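Local coordinates for protein uncharacterized peptidase Lmo0363 (Listeria monocytogenes, PDB 3L4E) that probably acts as a serine-type peptidase of the S51 (peptidase E-like) family, although its substrate is not known, at residues N4-S9 / A192-G197; I83-G88 / K114-E119; P128-I133 / Y148-L153; V154-L159 / Q183-S188. All blocks are in the same frame, centred on the assembly; numbering follows the deposited sequence.

Interaction 1 (N4-S9 / A192-G197); sequences NLFLTS and AIFIRG
Strands 4-8 and 192-196 run antiparallel, their axes 4.7 Å apart at closest approach and their directions 171° apart. They lie inside the mixed seven-stranded sheet of this S51 peptidase, where strand 4-8 runs parallel to 115-119 on one side and antiparallel to 191-196 on the other. L5 and I195 form one hydrogen-bonded pair, L7 and I193 the next, where I193 N reaches L7 O at 2.8 Å. L5, L7, I193 and I195 share one face of the sheet. There I195 CD1 sits against both leucines, 3.8 Å from L7 CD1 and 3.9 Å from L5 CD1, while L7 and I193 meet through their CB atoms. The other face carries F6, F194 and A192. The phenyl groups lie side by side and point the same way, CE1 of F6 3.6 Å from CE1 of F194, with their planes at 33°. The F6 ring also extends to A192, its CZ 3.6 Å from A192 CB; CG anti to the backbone N (chi1 179°) sends it there. F18 meets the F6 ring edge-to-face, and helix 15-21 covers this side. At the strand end R196 bends at chi2; NH2 bonds to the F21 carbonyl and forms a salt bridge with E22, and the F21 ring makes a cation-pi contact. NH1 donates to N4 OD1 at 3.0 Å; OD1 lies near the guanidinium plane, whereas NH1 stands above the plane of the amide carbonyl.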
loop_
_atom_site.group_PDB
_atom_site.type_symbol
_atom_site.label_atom_id
_atom_site.label_comp_id
_atom_site.label_asym_id
_atom_site.label_seq_id
_atom_site.Cartn_x
_atom_site.Cartn_y
_atom_site.Cartn_z
ATOM N N ASN A 4 -11.316 -6.169 1.291
ATOM C CA ASN A 4 -11.478 -4.880 1.953
ATOM C C ASN A 4 -10.166 -4.118 1.865
ATOM O O ASN A 4 -9.202 -4.464 2.547
ATOM C CB ASN A 4 -11.864 -5.089 3.417
ATOM C CG ASN A 4 -13.174 -5.832 3.573
ATOM O OD1 ASN A 4 -14.242 -5.256 3.421
ATOM N ND2 ASN A 4 -13.094 -7.123 3.867
ATOM N N LEU A 5 -10.124 -3.095 1.012
ATOM C CA LEU A 5 -8.902 -2.351 0.756
ATOM C C LEU A 5 -9.166 -0.864 0.845
ATOM O O LEU A 5 -10.219 -0.390 0.415
ATOM C CB LEU A 5 -8.363 -2.652 -0.646
ATOM C CG LEU A 5 -8.438 -4.078 -1.195
ATOM C CD1 LEU A 5 -7.962 -4.103 -2.650
ATOM C CD2 LEU A 5 -7.624 -5.024 -0.339
ATOM N N PHE A 6 -8.198 -0.132 1.387
ATOM C CA PHE A 6 -8.222 1.326 1.380
ATOM C C PHE A 6 -6.923 1.762 0.724
ATOM O O PHE A 6 -5.853 1.513 1.274
ATOM C CB PHE A 6 -8.297 1.831 2.824
ATOM C CG PHE A 6 -8.308 3.327 2.964
ATOM C CD1 PHE A 6 -9.513 4.024 2.998
ATOM C CD2 PHE A 6 -7.121 4.039 3.084
ATOM C CE1 PHE A 6 -9.536 5.404 3.155
ATOM C CE2 PHE A 6 -7.138 5.430 3.235
ATOM C CZ PHE A 6 -8.345 6.106 3.270
ATOM N N LEU A 7 -7.011 2.368 -0.462
ATOM C CA LEU A 7 -5.812 2.750 -1.210
ATOM C C LEU A 7 -5.643 4.267 -1.218
ATOM O O LEU A 7 -6.611 5.005 -1.380
ATOM C CB LEU A 7 -5.866 2.203 -2.645
ATOM C CG LEU A 7 -6.176 0.711 -2.773
ATOM C CD1 LEU A 7 -6.175 0.252 -4.248
ATOM C CD2 LEU A 7 -5.178 -0.101 -1.957
ATOM N N THR A 8 -4.410 4.728 -1.052
ATOM C CA THR A 8 -4.145 6.149 -0.890
ATOM C C THR A 8 -2.772 6.499 -1.470
ATOM O O THR A 8 -1.922 5.621 -1.612
ATOM C CB THR A 8 -4.227 6.535 0.623
ATOM O OG1 THR A 8 -3.859 7.908 0.807
ATOM C CG2 THR A 8 -3.297 5.670 1.456
ATOM N N SER A 9 -2.563 7.770 -1.809
ATOM C CA SER A 9 -1.241 8.273 -2.191
ATOM C C SER A 9 -0.458 8.713 -0.963
ATOM O O SER A 9 0.774 8.738 -0.967
ATOM C CB SER A 9 -1.365 9.482 -3.123
ATOM O OG SER A 9 -2.128 9.199 -4.274
ATOM N N ALA A 192 -8.740 8.887 -1.961
ATOM C CA ALA A 192 -8.557 7.509 -1.535
ATOM C C ALA A 192 -9.533 6.647 -2.317
ATOM O O ALA A 192 -10.548 7.148 -2.810
ATOM C CB ALA A 192 -8.782 7.370 -0.035
ATOM N N ILE A 193 -9.212 5.365 -2.455
ATOM C CA ILE A 193 -10.124 4.416 -3.089
ATOM C C ILE A 193 -10.629 3.453 -2.019
ATOM O O ILE A 193 -9.824 2.772 -1.355
ATOM C CB ILE A 193 -9.456 3.605 -4.228
ATOM C CG1 ILE A 193 -8.645 4.519 -5.158
ATOM C CG2 ILE A 193 -10.521 2.840 -5.015
ATOM C CD1 ILE A 193 -7.785 3.762 -6.158
ATOM N N PHE A 194 -11.949 3.439 -1.839
ATOM C CA PHE A 194 -12.629 2.546 -0.910
ATOM C C PHE A 194 -12.992 1.291 -1.684
ATOM O O PHE A 194 -13.727 1.364 -2.682
ATOM C CB PHE A 194 -13.960 3.145 -0.438
ATOM C CG PHE A 194 -13.849 4.356 0.464
ATOM C CD1 PHE A 194 -12.655 5.014 0.679
ATOM C CD2 PHE A 194 -14.992 4.846 1.082
ATOM C CE1 PHE A 194 -12.604 6.128 1.511
ATOM C CE2 PHE A 194 -14.941 5.951 1.905
ATOM C CZ PHE A 194 -13.743 6.589 2.119
ATOM N N ILE A 195 -12.507 0.146 -1.228
ATOM C CA ILE A 195 -12.845 -1.116 -1.874
ATOM C C ILE A 195 -13.448 -2.106 -0.884
ATOM O O ILE A 195 -12.804 -2.513 0.086
ATOM C CB ILE A 195 -11.625 -1.737 -2.583
ATOM C CG1 ILE A 195 -11.147 -0.802 -3.694
ATOM C CG2 ILE A 195 -11.990 -3.110 -3.151
ATOM C CD1 ILE A 195 -9.724 -1.010 -4.132
ATOM N N ARG A 196 -14.704 -2.460 -1.135
ATOM C CA ARG A 196 -15.422 -3.468 -0.368
ATOM C C ARG A 196 -16.002 -4.477 -1.354
ATOM O O ARG A 196 -17.069 -4.259 -1.936
ATOM C CB ARG A 196 -16.546 -2.828 0.453
ATOM C CG ARG A 196 -16.082 -1.775 1.461
ATOM C CD ARG A 196 -15.639 -2.413 2.773
ATOM N NE ARG A 196 -15.487 -1.437 3.857
ATOM C CZ ARG A 196 -14.758 -1.648 4.949
ATOM N NH1 ARG A 196 -14.111 -2.798 5.098
ATOM N NH2 ARG A 196 -14.671 -0.715 5.890
ATOM N N GLY A 197 -15.279 -5.568 -1.562
ATOM C CA GLY A 197 -15.654 -6.533 -2.575
ATOM C C GLY A 197 -15.614 -5.914 -3.957
ATOM O O GLY A 197 -14.590 -5.361 -4.369
#

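Interaction 2 (I83-G88 / K114-E119); sequences IYVTGG and KLYIGE
Strands 82-85 and 115-119 lie side by side and parallel in the central sheet; the second leads into what is probably a nucleophile elbow, where G118 and E119 directly precede S120, the active-site serine by similarity. I83 pairs with Y116, Y84 with I117 and V85 with G118. The backbone bonds alternate from strand to strand, I83 O taking I117 N at 2.7 Å and I117 O taking V85 N at 2.9 Å. On one face the Y116 ring lies against I83 and V85: its CE1 is 3.6 Å from V85 CG2, and its hydroxyl bonds to the G122 carbonyl. On the other, I117 CG2 packs 3.6 Å from Y84 CD2. With CG anti to the backbone N (chi1 174°) and the chain extended beyond it, E119 reaches the loop after strand 82-85. Its OE2 accepts from G87 N at 3.0 Å through the anti lone pair, and also from a water, 2.7 Å away, which in turn accepts from Y84 OH. OE1 is held by F11 N. Both carboxylate oxygens of this buried side chain are thus gripped by donors, which fixes its rotation and ties the G87 turn to the strand end beside S120.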
loop_
_atom_site.group_PDB
_atom_site.type_symbol
_atom_site.label_atom_id
_atom_site.label_comp_id
_atom_site.label_asym_id
_atom_site.label_seq_id
_atom_site.Cartn_x
_atom_site.Cartn_y
_atom_site.Cartn_z
ATOM N N ILE A 83 -3.734 -4.656 7.962
ATOM C CA ILE A 83 -2.414 -4.655 7.343
ATOM C C ILE A 83 -2.213 -3.283 6.705
ATOM O O ILE A 83 -3.083 -2.815 5.981
ATOM C CB ILE A 83 -2.301 -5.754 6.250
ATOM C CG1 ILE A 83 -2.572 -7.142 6.843
ATOM C CG2 ILE A 83 -0.919 -5.721 5.577
ATOM C CD1 ILE A 83 -2.891 -8.209 5.798
ATOM N N TYR A 84 -1.086 -2.632 6.984
ATOM C CA TYR A 84 -0.803 -1.307 6.431
ATOM C C TYR A 84 0.567 -1.345 5.779
ATOM O O TYR A 84 1.545 -1.740 6.409
ATOM C CB TYR A 84 -0.801 -0.277 7.558
ATOM C CG TYR A 84 -0.503 1.162 7.177
ATOM C CD1 TYR A 84 0.787 1.559 6.809
ATOM C CD2 TYR A 84 -1.500 2.136 7.246
ATOM C CE1 TYR A 84 1.070 2.886 6.498
ATOM C CE2 TYR A 84 -1.235 3.457 6.932
ATOM C CZ TYR A 84 0.050 3.830 6.562
ATOM O OH TYR A 84 0.301 5.151 6.261
ATOM N N VAL A 85 0.635 -0.914 4.523
ATOM C CA VAL A 85 1.890 -0.912 3.780
ATOM C C VAL A 85 2.238 0.518 3.386
ATOM O O VAL A 85 1.488 1.163 2.647
ATOM C CB VAL A 85 1.801 -1.819 2.539
ATOM C CG1 VAL A 85 3.105 -1.762 1.721
ATOM C CG2 VAL A 85 1.482 -3.254 2.959
ATOM N N THR A 86 3.374 1.012 3.888
ATOM C CA THR A 86 3.793 2.388 3.630
ATOM C C THR A 86 4.271 2.563 2.196
ATOM O O THR A 86 4.587 1.588 1.509
ATOM C CB THR A 86 4.965 2.832 4.533
ATOM O OG1 THR A 86 6.185 2.243 4.045
ATOM C CG2 THR A 86 4.743 2.448 6.002
ATOM N N GLY A 87 4.346 3.816 1.758
ATOM C CA GLY A 87 4.978 4.137 0.495
ATOM C C GLY A 87 6.465 3.827 0.496
ATOM O O GLY A 87 7.029 3.405 1.503
ATOM N N GLY A 88 7.102 4.024 -0.652
ATOM C CA GLY A 88 8.526 3.800 -0.802
ATOM C C GLY A 88 8.795 3.266 -2.193
ATOM O O GLY A 88 8.068 3.590 -3.137
ATOM N N LYS A 114 -9.546 -9.502 6.235
ATOM C CA LYS A 114 -8.665 -8.510 6.853
ATOM C C LYS A 114 -8.528 -7.252 6.001
ATOM O O LYS A 114 -8.353 -7.336 4.792
ATOM C CB LYS A 114 -7.289 -9.117 7.100
ATOM C CG LYS A 114 -6.434 -8.357 8.086
ATOM C CD LYS A 114 -5.585 -9.332 8.896
ATOM C CE LYS A 114 -6.459 -10.211 9.768
ATOM N NZ LYS A 114 -5.663 -11.169 10.584
ATOM N N LEU A 115 -8.622 -6.088 6.641
ATOM C CA LEU A 115 -8.479 -4.807 5.955
ATOM C C LEU A 115 -7.030 -4.530 5.571
ATOM O O LEU A 115 -6.134 -4.581 6.418
ATOM C CB LEU A 115 -9.003 -3.671 6.837
ATOM C CG LEU A 115 -8.759 -2.244 6.339
ATOM C CD1 LEU A 115 -9.438 -2.016 4.997
ATOM C CD2 LEU A 115 -9.233 -1.220 7.366
ATOM N N TYR A 116 -6.821 -4.221 4.293
ATOM C CA TYR A 116 -5.516 -3.854 3.753
ATOM C C TYR A 116 -5.485 -2.365 3.423
ATOM O O TYR A 116 -6.332 -1.872 2.662
ATOM C CB TYR A 116 -5.224 -4.680 2.494
ATOM C CG TYR A 116 -3.911 -4.352 1.811
ATOM C CD1 TYR A 116 -2.738 -5.027 2.147
ATOM C CD2 TYR A 116 -3.842 -3.373 0.822
ATOM C CE1 TYR A 116 -1.537 -4.729 1.534
ATOM C CE2 TYR A 116 -2.636 -3.066 0.195
ATOM C CZ TYR A 116 -1.488 -3.760 0.552
ATOM O OH TYR A 116 -0.279 -3.478 -0.040
ATOM N N ILE A 117 -4.526 -1.654 4.009
ATOM C CA ILE A 117 -4.332 -0.236 3.731
ATOM C C ILE A 117 -3.041 -0.099 2.939
ATOM O O ILE A 117 -1.966 -0.484 3.413
ATOM C CB ILE A 117 -4.215 0.594 5.016
ATOM C CG1 ILE A 117 -5.447 0.399 5.911
ATOM C CG2 ILE A 117 -3.983 2.078 4.674
ATOM C CD1 ILE A 117 -5.205 0.841 7.352
ATOM N N GLY A 118 -3.148 0.406 1.715
ATOM C CA GLY A 118 -1.979 0.526 0.860
ATOM C C GLY A 118 -1.682 1.954 0.471
ATOM O O GLY A 118 -2.515 2.604 -0.169
ATOM N N GLU A 119 -0.499 2.436 0.847
ATOM C CA GLU A 119 -0.088 3.806 0.552
ATOM C C GLU A 119 0.956 3.854 -0.548
ATOM O O GLU A 119 2.034 3.269 -0.408
ATOM C CB GLU A 119 0.506 4.458 1.793
ATOM C CG GLU A 119 1.077 5.842 1.525
ATOM C CD GLU A 119 1.736 6.422 2.750
ATOM O OE1 GLU A 119 1.149 7.340 3.342
ATOM O OE2 GLU A 119 2.823 5.949 3.141
HETATM O O HOH W 1 2.970 5.707 5.814
#

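Interaction 3 (P128-I133 / Y148-L153); sequences PNIAYI and YDALNL
Y148 and P128, followed by I130, bury the most surface where two loop stretches run side by side in nearly opposite directions. Y148 meets the other stretch through its backbone carbonyl, its CB and its ring atom CD2. Its O accepts from I130 N at 2.9 Å; its CB lies 3.9 Å from I130 CG1, and CD2 is 4.1 Å from A131 CB. The rest of the ring leads away to F91 of helix 90-100, which it meets edge-to-face. P128 contributes its carbonyl, which takes A150 N at 2.9 Å from above the carbonyl plane, and its ring, where CB and CG are each 3.6 Å from N152 OD1 and the two side chains cross at about a right angle. I130 places CG1 between its backbone N and carbonyl carbon (chi1 65°), which brings it to the Y148 CB, and directs CG2 to A150 CB. N129 ND2 donates to D149 OD1 at 3.0 Å, almost straight at 174° and in the amide's own plane, although the amide and carboxylate planes stand 80° apart. N129 OD1 accepts from A131 N at 2.8 Å, so the amide is held from two sides. This bond closes an Asx turn, which leads into the short 3-10 segment ending at I133. N129 and D149 form a single isolated bridge, within the long loop region between helix 121-124 and strand 157-159.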
loop_
_atom_site.group_PDB
_atom_site.type_symbol
_atom_site.label_atom_id
_atom_site.label_comp_id
_atom_site.label_asym_id
_atom_site.label_seq_id
_atom_site.Cartn_x
_atom_site.Cartn_y
_atom_site.Cartn_z
ATOM N N PRO A 128 -2.248 -5.697 -11.236
ATOM C CA PRO A 128 -1.744 -6.941 -11.835
ATOM C C PRO A 128 -0.226 -6.953 -12.015
ATOM O O PRO A 128 0.384 -8.011 -11.912
ATOM C CB PRO A 128 -2.430 -6.970 -13.207
ATOM C CG PRO A 128 -3.661 -6.114 -13.033
ATOM C CD PRO A 128 -3.242 -5.026 -12.095
ATOM N N ASN A 129 0.374 -5.800 -12.286
ATOM C CA ASN A 129 1.787 -5.740 -12.667
ATOM C C ASN A 129 2.312 -4.319 -12.479
ATOM O O ASN A 129 1.664 -3.357 -12.896
ATOM C CB ASN A 129 1.953 -6.206 -14.125
ATOM C CG ASN A 129 3.375 -6.058 -14.637
ATOM O OD1 ASN A 129 3.829 -4.950 -14.922
ATOM N ND2 ASN A 129 4.081 -7.178 -14.769
ATOM N N ILE A 130 3.473 -4.180 -11.847
ATOM C CA ILE A 130 3.947 -2.854 -11.446
ATOM C C ILE A 130 4.924 -2.197 -12.423
ATOM O O ILE A 130 5.531 -1.180 -12.099
ATOM C CB ILE A 130 4.573 -2.865 -10.032
ATOM C CG1 ILE A 130 5.851 -3.719 -10.005
ATOM C CG2 ILE A 130 3.571 -3.391 -9.024
ATOM C CD1 ILE A 130 6.644 -3.594 -8.707
ATOM N N ALA A 131 5.074 -2.763 -13.614
ATOM C CA ALA A 131 6.004 -2.196 -14.582
ATOM C C ALA A 131 5.733 -0.713 -14.832
ATOM O O ALA A 131 6.665 0.072 -15.001
ATOM C CB ALA A 131 5.975 -2.985 -15.895
ATOM N N TYR A 132 4.459 -0.332 -14.829
ATOM C CA TYR A 132 4.065 1.037 -15.152
ATOM C C TYR A 132 4.620 2.086 -14.187
ATOM O O TYR A 132 4.629 3.279 -14.505
ATOM C CB TYR A 132 2.538 1.154 -15.228
ATOM C CG TYR A 132 1.820 1.026 -13.889
ATOM C CD1 TYR A 132 1.418 2.151 -13.178
ATOM C CD2 TYR A 132 1.533 -0.221 -13.349
ATOM C CE1 TYR A 132 0.754 2.036 -11.963
ATOM C CE2 TYR A 132 0.875 -0.351 -12.142
ATOM C CZ TYR A 132 0.484 0.782 -11.450
ATOM O OH TYR A 132 -0.180 0.643 -10.250
ATOM N N ILE A 133 5.076 1.652 -13.013
ATOM C CA ILE A 133 5.541 2.596 -12.002
ATOM C C ILE A 133 7.053 2.859 -12.083
ATOM O O ILE A 133 7.593 3.635 -11.295
ATOM C CB ILE A 133 5.119 2.149 -10.564
ATOM C CG1 ILE A 133 4.829 3.358 -9.666
ATOM C CG2 ILE A 133 6.154 1.230 -9.933
ATOM C CD1 ILE A 133 3.639 4.177 -10.109
ATOM N N TYR A 148 7.477 -8.523 -12.699
ATOM C CA TYR A 148 6.803 -7.417 -12.040
ATOM C C TYR A 148 5.323 -7.688 -11.746
ATOM O O TYR A 148 4.608 -6.799 -11.286
ATOM C CB TYR A 148 7.020 -6.122 -12.835
ATOM C CG TYR A 148 8.486 -5.732 -12.909
ATOM C CD1 TYR A 148 9.354 -6.038 -11.865
ATOM C CD2 TYR A 148 9.005 -5.066 -14.016
ATOM C CE1 TYR A 148 10.692 -5.692 -11.913
ATOM C CE2 TYR A 148 10.346 -4.712 -14.070
ATOM C CZ TYR A 148 11.186 -5.030 -13.015
ATOM O OH TYR A 148 12.525 -4.690 -13.051
ATOM N N ASP A 149 4.869 -8.915 -11.990
ATOM C CA ASP A 149 3.509 -9.302 -11.611
ATOM C C ASP A 149 3.322 -9.141 -10.109
ATOM O O ASP A 149 4.175 -9.566 -9.332
ATOM C CB ASP A 149 3.221 -10.744 -11.994
ATOM C CG ASP A 149 2.969 -10.913 -13.468
ATOM O OD1 ASP A 149 2.936 -9.893 -14.197
ATOM O OD2 ASP A 149 2.809 -12.074 -13.895
ATOM N N ALA A 150 2.199 -8.552 -9.706
ATOM C CA ALA A 150 1.984 -8.203 -8.303
ATOM C C ALA A 150 0.793 -8.947 -7.679
ATOM O O ALA A 150 0.486 -10.076 -8.083
ATOM C CB ALA A 150 1.838 -6.698 -8.158
ATOM N N LEU A 151 0.134 -8.332 -6.692
ATOM C CA LEU A 151 -0.924 -9.028 -5.949
ATOM C C LEU A 151 -2.154 -9.307 -6.804
ATOM O O LEU A 151 -2.894 -10.255 -6.548
ATOM C CB LEU A 151 -1.332 -8.257 -4.686
ATOM C CG LEU A 151 -0.233 -7.973 -3.665
ATOM C CD1 LEU A 151 -0.797 -7.145 -2.509
ATOM C CD2 LEU A 151 0.389 -9.257 -3.152
ATOM N N ASN A 152 -2.383 -8.465 -7.804
ATOM C CA ASN A 152 -3.475 -8.701 -8.739
ATOM C C ASN A 152 -4.811 -8.791 -8.001
ATOM O O ASN A 152 -5.665 -9.617 -8.328
ATOM C CB ASN A 152 -3.207 -9.987 -9.528
ATOM C CG ASN A 152 -4.092 -10.122 -10.745
ATOM O OD1 ASN A 152 -4.567 -9.130 -11.297
ATOM N ND2 ASN A 152 -4.315 -11.355 -11.177
ATOM N N LEU A 153 -4.975 -7.944 -6.988
ATOM C CA LEU A 153 -6.215 -7.886 -6.222
ATOM C C LEU A 153 -7.308 -7.165 -6.985
ATOM O O LEU A 153 -8.485 -7.458 -6.817
ATOM C CB LEU A 153 -5.988 -7.166 -4.891
ATOM C CG LEU A 153 -5.335 -7.984 -3.786
ATOM C CD1 LEU A 153 -4.611 -7.081 -2.810
ATOM C CD2 LEU A 153 -6.383 -8.829 -3.080
#

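Interaction 4 (V154-L159 / Q183-S188). With SO4 (sulfate ion), chain B.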
loop_
_atom_site.group_PDB
_atom_site.type_symbol
_atom_site.label_atom_id
_atom_site.label_comp_id
_atom_site.label_asym_id
_atom_site.label_seq_id
_atom_site.Cartn_x
_atom_site.Cartn_y
_atom_site.Cartn_z
ATOM N N VAL A 154 -6.909 -6.198 -7.803
ATOM C CA VAL A 154 -7.852 -5.446 -8.611
ATOM C C VAL A 154 -7.365 -5.437 -10.049
ATOM O O VAL A 154 -6.175 -5.604 -10.316
ATOM C CB VAL A 154 -8.037 -4.000 -8.106
ATOM C CG1 VAL A 154 -8.743 -3.990 -6.747
ATOM C CG2 VAL A 154 -6.701 -3.280 -8.032
ATOM N N ASP A 155 -8.286 -5.252 -10.977
ATOM C CA ASP A 155 -7.920 -5.273 -12.382
ATOM C C ASP A 155 -7.244 -3.968 -12.777
ATOM O O ASP A 155 -6.574 -3.890 -13.803
ATOM C CB ASP A 155 -9.149 -5.536 -13.254
ATOM C CG ASP A 155 -9.725 -6.928 -13.050
ATOM O OD1 ASP A 155 -9.037 -7.784 -12.450
ATOM O OD2 ASP A 155 -10.868 -7.172 -13.498
ATOM N N PHE A 156 -7.404 -2.942 -11.948
ATOM C CA PHE A 156 -6.856 -1.629 -12.278
ATOM C C PHE A 156 -5.476 -1.347 -11.676
ATOM O O PHE A 156 -5.052 -1.997 -10.710
ATOM C CB PHE A 156 -7.852 -0.507 -11.945
ATOM C CG PHE A 156 -8.222 -0.415 -10.483
ATOM C CD1 PHE A 156 -7.428 0.297 -9.594
ATOM C CD2 PHE A 156 -9.376 -1.017 -10.006
ATOM C CE1 PHE A 156 -7.778 0.403 -8.257
ATOM C CE2 PHE A 156 -9.730 -0.919 -8.663
ATOM C CZ PHE A 156 -8.924 -0.211 -7.789
ATOM N N SER A 157 -4.786 -0.370 -12.266
ATOM C CA SER A 157 -3.425 -0.008 -11.873
ATOM C C SER A 157 -3.380 1.374 -11.227
ATOM O O SER A 157 -3.360 2.399 -11.915
ATOM C CB SER A 157 -2.494 -0.046 -13.088
ATOM O OG SER A 157 -2.483 -1.333 -13.677
ATOM N N THR A 158 -3.349 1.394 -9.901
ATOM C CA THR A 158 -3.416 2.646 -9.158
ATOM C C THR A 158 -2.181 3.495 -9.413
ATOM O O THR A 158 -1.052 3.009 -9.329
ATOM C CB THR A 158 -3.580 2.389 -7.656
ATOM O OG1 THR A 158 -4.734 1.567 -7.442
ATOM C CG2 THR A 158 -3.731 3.696 -6.892
ATOM N N LEU A 159 -2.405 4.763 -9.733
ATOM C CA LEU A 159 -1.319 5.696 -10.014
ATOM C C LEU A 159 -1.350 6.824 -8.988
ATOM O O LEU A 159 -2.158 7.741 -9.094
ATOM C CB LEU A 159 -1.449 6.250 -11.429
ATOM C CG LEU A 159 -0.344 7.198 -11.882
ATOM C CD1 LEU A 159 1.017 6.519 -11.808
ATOM C CD2 LEU A 159 -0.632 7.670 -13.295
ATOM N N GLN A 183 -5.441 -0.504 -17.494
ATOM C CA GLN A 183 -6.535 0.120 -16.754
ATOM C C GLN A 183 -6.030 0.993 -15.602
ATOM O O GLN A 183 -6.330 0.754 -14.428
ATOM C CB GLN A 183 -7.530 -0.939 -16.271
ATOM C CG GLN A 183 -8.239 -1.657 -17.423
ATOM C CD GLN A 183 -9.404 -2.512 -16.970
ATOM O OE1 GLN A 183 -9.452 -2.964 -15.827
ATOM N NE2 GLN A 183 -10.352 -2.744 -17.872
ATOM N N ILE A 184 -5.259 2.012 -15.966
ATOM C CA ILE A 184 -4.711 2.972 -15.018
ATOM C C ILE A 184 -5.825 3.678 -14.252
ATOM O O ILE A 184 -6.766 4.194 -14.856
ATOM C CB ILE A 184 -3.876 4.031 -15.759
ATOM C CG1 ILE A 184 -2.717 3.368 -16.500
ATOM C CG2 ILE A 184 -3.363 5.082 -14.799
ATOM C CD1 ILE A 184 -1.643 2.829 -15.588
ATOM N N TYR A 185 -5.705 3.695 -12.925
ATOM C CA TYR A 185 -6.694 4.309 -12.040
ATOM C C TYR A 185 -6.002 5.425 -11.264
ATOM O O TYR A 185 -5.376 5.174 -10.237
ATOM C CB TYR A 185 -7.240 3.254 -11.065
ATOM C CG TYR A 185 -8.566 3.601 -10.404
ATOM C CD1 TYR A 185 -9.706 2.841 -10.649
ATOM C CD2 TYR A 185 -8.676 4.681 -9.541
ATOM C CE1 TYR A 185 -10.926 3.151 -10.053
ATOM C CE2 TYR A 185 -9.889 4.998 -8.938
ATOM C CZ TYR A 185 -11.011 4.230 -9.199
ATOM O OH TYR A 185 -12.225 4.545 -8.607
ATOM N N PRO A 186 -6.087 6.662 -11.765
ATOM C CA PRO A 186 -5.373 7.788 -11.142
ATOM C C PRO A 186 -5.974 8.241 -9.806
ATOM O O PRO A 186 -7.191 8.345 -9.705
ATOM C CB PRO A 186 -5.539 8.915 -12.173
ATOM C CG PRO A 186 -5.959 8.248 -13.433
ATOM C CD PRO A 186 -6.741 7.054 -13.027
ATOM N N ILE A 187 -5.134 8.499 -8.802
ATOM C CA ILE A 187 -5.581 9.157 -7.566
ATOM C C ILE A 187 -4.563 10.191 -7.091
ATOM O O ILE A 187 -3.356 9.948 -7.099
ATOM C CB ILE A 187 -5.897 8.166 -6.410
ATOM C CG1 ILE A 187 -4.705 7.245 -6.112
ATOM C CG2 ILE A 187 -7.168 7.376 -6.708
ATOM C CD1 ILE A 187 -4.826 6.460 -4.803
ATOM N N SER A 188 -5.063 11.353 -6.692
ATOM C CA SER A 188 -4.226 12.434 -6.190
ATOM C C SER A 188 -3.905 12.250 -4.708
ATOM O O SER A 188 -4.361 11.294 -4.077
ATOM C CB SER A 188 -4.930 13.774 -6.397
ATOM O OG SER A 188 -6.135 13.830 -5.646
HETATM S S SO4 B . -5.313 17.010 -4.538
HETATM O O1 SO4 B . -4.234 16.495 -3.697
HETATM O O2 SO4 B . -5.811 18.264 -3.974
HETATM O O3 SO4 B . -4.828 17.223 -5.896
HETATM O O4 SO4 B . -6.405 16.040 -4.567
HETATM O O HOH W 2 -3.876 -1.141 -15.688
#
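F156 CB lies 3.2 Å from Q183 O where two short parallel strands, 157-159 and 184-186, begin to pair. Four backbone bonds join them. S157 N donates to Q183 O, and S157 O takes Y185 N at 2.9 Å; Y185 O receives L159 N, and L159 O receives I187 N at 3.1 Å, almost straight. Several of these donors stand well above the carbonyl planes. The strand directions differ by 33°. These strands form a separate two-stranded parallel sheet, a beta-alpha-beta crossover whose connection contains helix 168-177, packed against the central sheet; strand 157-159 leads to H161, part of the charge relay by similarity.

Aromatic contact dominates one side. The F156 ring is sandwiched: V154 CG2 is over the centre of one face, and Y185 CD1 lies 3.5 Å above the other, displaced toward the rim. The rings' planes are at 40° and their centroids 4.5 Å apart. F156 CG sits between its backbone N and carbonyl carbon (chi1 61°), the crowded position, which brings one face of the ring against Y185 CD1. The Y185 hydroxyl bonds to T202.

Among the aliphatic contacts, T158 CG2 touches I187 CD1 at 3.6 Å on the side of Y185, while L159 CB meets I184 CG2 at 4.0 Å on the other face, where helix 168-177 covers L159.

Side-chain polar contacts lie at the ends. A water is close to both S157 OG and Q183 N. S188 OG sits very close to a sulfate oxygen, a doubtful bond; the ion, probably from the crystallisation liquor, also bonds to H190, N164 and R204.

How the interactions relate
From the N terminus, strand 4-8 waits for its partner 192-197 near the C terminus, so interaction 1 closes a loop that encloses the other three contacts. Within it they follow in series without crossing: interaction 2 closes over two helices, interaction 3 over irregular chain, and interaction 4 over a connection containing helix 168-177. Interactions 1 and 2 share the central sheet, since F6 bonds through its backbone to Y116 and G118. Y132 OH bonds to T158 O, joining interaction 3 to interaction 4, whose I187 and Y185 pack on I193 of interaction 1. S9 bonds through O to S120 OG and through OG to the backbone N of H161, placing interaction 1 beside the putative active site.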